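Local coordinates for histidinol dehydrogenase (Elizabethkingia anophelis NUHP1, PDB 6AN0), which probably catalyses the two successive NAD-dependent oxidations of L-histidinol to L-histidine, the last step of histidine biosynthesis, as a zinc-dependent enzyme, at residues 266-271 against 302-307. Numbering follows the deposited sequence.
Sequences HGADSQ and ASQALL. With ZN (zinc ion), chain B.
Ala305 turns its methyl group from helix 299-307 onto the loop segment 266-271, where CB lies 3.4 Å from Ser270 O and 3.5 Å from Gly267 O. A side chain no larger than a methyl lets the two backbones come close, and the CA atoms of Ala268 and Ala305 are just 4.6 Å apart. At that distance Ala305 CA makes a CA-H...O contact of 3.6 Å with Ala268 O. Beside it, the CB of Ala268 rests against Gln304, 3.8 Å from its CB and 3.5 Å from its OE1. Gln304 CG stands anti to the carbonyl carbon (chi1 -62°), and the chain runs on extended, bringing the OE1 end of the amide to that methyl while NE2 makes a weak hydrogen bond to Ser300 O. No hydrogen bond crosses the contact, and Ser270 O is buried by it without a polar partner. The helix thus packs on a type I beta turn, Gly267 to Ser270, in the loop from helix 253-264 into strand 271-276, part of a beta-alpha-beta crossover from strand 242-247 in a parallel six-stranded sheet. Within the turn, Ser270 N donates to Gly267 O at 3.1 Å. The Ser270 side chain lies close to that of Ser241, a predicted substrate-binding residue. The His266 ring leads away from the helix, and NE2 binds zinc at 2.1 Å; two waters, Asp364 of the same chain and His423 of the second subunit complete the site.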
loop_
_atom_site.group_PDB
_atom_site.type_symbol
_atom_site.label_atom_id
_atom_site.label_comp_id
_atom_site.label_asym_id
_atom_site.label_seq_id
_atom_site.Cartn_x
_atom_site.Cartn_y
_atom_site.Cartn_z
ATOM N N HIS A 266 23.712 -3.498 13.355
ATOM C CA HIS A 266 22.366 -3.036 13.693
ATOM C C HIS A 266 21.707 -3.914 14.748
ATOM O O HIS A 266 21.017 -3.410 15.640
ATOM C CB HIS A 266 21.483 -2.993 12.447
ATOM C CG HIS A 266 21.383 -1.637 11.832
ATOM N ND1 HIS A 266 20.862 -0.552 12.506
ATOM C CD2 HIS A 266 21.738 -1.187 10.605
ATOM C CE1 HIS A 266 20.897 0.509 11.718
ATOM N NE2 HIS A 266 21.422 0.150 10.558
ATOM N N GLY A 267 21.884 -5.227 14.647
ATOM C CA GLY A 267 21.185 -6.150 15.510
ATOM C C GLY A 267 21.609 -7.581 15.275
ATOM O O GLY A 267 22.088 -7.928 14.189
ATOM N N ALA A 268 21.441 -8.418 16.304
ATOM C CA ALA A 268 21.835 -9.817 16.213
ATOM C C ALA A 268 21.041 -10.577 15.161
ATOM O O ALA A 268 21.520 -11.605 14.675
ATOM C CB ALA A 268 21.673 -10.491 17.580
ATOM N N ASP A 269 19.846 -10.096 14.796
ATOM C CA ASP A 269 18.995 -10.749 13.808
ATOM C C ASP A 269 19.206 -10.220 12.390
ATOM O O ASP A 269 18.570 -10.719 11.454
ATOM C CB ASP A 269 17.518 -10.601 14.202
ATOM C CG ASP A 269 17.158 -11.406 15.438
ATOM O OD1 ASP A 269 17.819 -12.437 15.683
ATOM O OD2 ASP A 269 16.213 -11.015 16.159
ATOM N N SER A 270 20.064 -9.221 12.208
ATOM C CA SER A 270 20.413 -8.746 10.877
ATOM C C SER A 270 21.088 -9.857 10.082
ATOM O O SER A 270 21.615 -10.819 10.641
ATOM C CB SER A 270 21.355 -7.546 10.953
ATOM O OG SER A 270 20.714 -6.408 11.483
ATOM N N GLN A 271 21.090 -9.705 8.762
ATOM C CA GLN A 271 21.748 -10.666 7.892
ATOM C C GLN A 271 22.474 -9.924 6.784
ATOM O O GLN A 271 21.945 -8.951 6.229
ATOM C CB GLN A 271 20.751 -11.656 7.268
ATOM C CG GLN A 271 21.432 -12.735 6.420
ATOM C CD GLN A 271 20.459 -13.741 5.841
ATOM O OE1 GLN A 271 19.511 -13.371 5.157
ATOM N NE2 GLN A 271 20.686 -15.030 6.123
ATOM N N ALA A 302 27.465 -7.611 16.066
ATOM C CA ALA A 302 27.786 -7.899 14.666
ATOM C C ALA A 302 28.201 -9.353 14.485
ATOM O O ALA A 302 27.861 -9.980 13.474
ATOM C CB ALA A 302 28.894 -6.971 14.158
ATOM N N SER A 303 28.942 -9.900 15.455
ATOM C CA SER A 303 29.371 -11.296 15.380
ATOM C C SER A 303 28.176 -12.244 15.363
ATOM O O SER A 303 28.171 -13.239 14.627
ATOM C CB SER A 303 30.295 -11.626 16.553
ATOM O OG SER A 303 31.471 -10.837 16.527
ATOM N N GLN A 304 27.153 -11.963 16.182
ATOM C CA GLN A 304 25.950 -12.792 16.158
ATOM C C GLN A 304 25.257 -12.733 14.796
ATOM O O GLN A 304 24.772 -13.754 14.295
ATOM C CB GLN A 304 24.987 -12.364 17.262
ATOM C CG GLN A 304 25.556 -12.514 18.670
ATOM C CD GLN A 304 24.649 -11.908 19.717
ATOM O OE1 GLN A 304 23.528 -12.376 19.933
ATOM N NE2 GLN A 304 25.123 -10.850 20.369
ATOM N N ALA A 305 25.185 -11.550 14.190
ATOM C CA ALA A 305 24.583 -11.459 12.861
ATOM C C ALA A 305 25.428 -12.180 11.815
ATOM O O ALA A 305 24.885 -12.785 10.884
ATOM C CB ALA A 305 24.376 -9.998 12.463
ATOM N N LEU A 306 26.757 -12.132 11.944
ATOM C CA LEU A 306 27.599 -12.805 10.957
ATOM C C LEU A 306 27.415 -14.318 10.984
ATOM O O LEU A 306 27.655 -14.987 9.972
ATOM C CB LEU A 306 29.068 -12.446 11.174
ATOM C CG LEU A 306 29.427 -11.017 10.755
ATOM C CD1 LEU A 306 30.883 -10.753 11.103
ATOM C CD2 LEU A 306 29.182 -10.802 9.264
ATOM N N LEU A 307 26.989 -14.881 12.116
ATOM C CA LEU A 307 26.803 -16.330 12.171
ATOM C C LEU A 307 25.779 -16.791 11.142
ATOM O O LEU A 307 25.916 -17.874 10.560
ATOM C CB LEU A 307 26.373 -16.771 13.575
ATOM C CG LEU A 307 26.376 -18.294 13.747
ATOM C CD1 LEU A 307 27.806 -18.840 13.697
ATOM C CD2 LEU A 307 25.667 -18.735 15.048
HETATM ZN ZN ZN B . 21.921 1.405 8.974
HETATM O O HOH W 1 22.654 -0.197 7.948
HETATM O O HOH W 2 20.108 0.865 7.798
#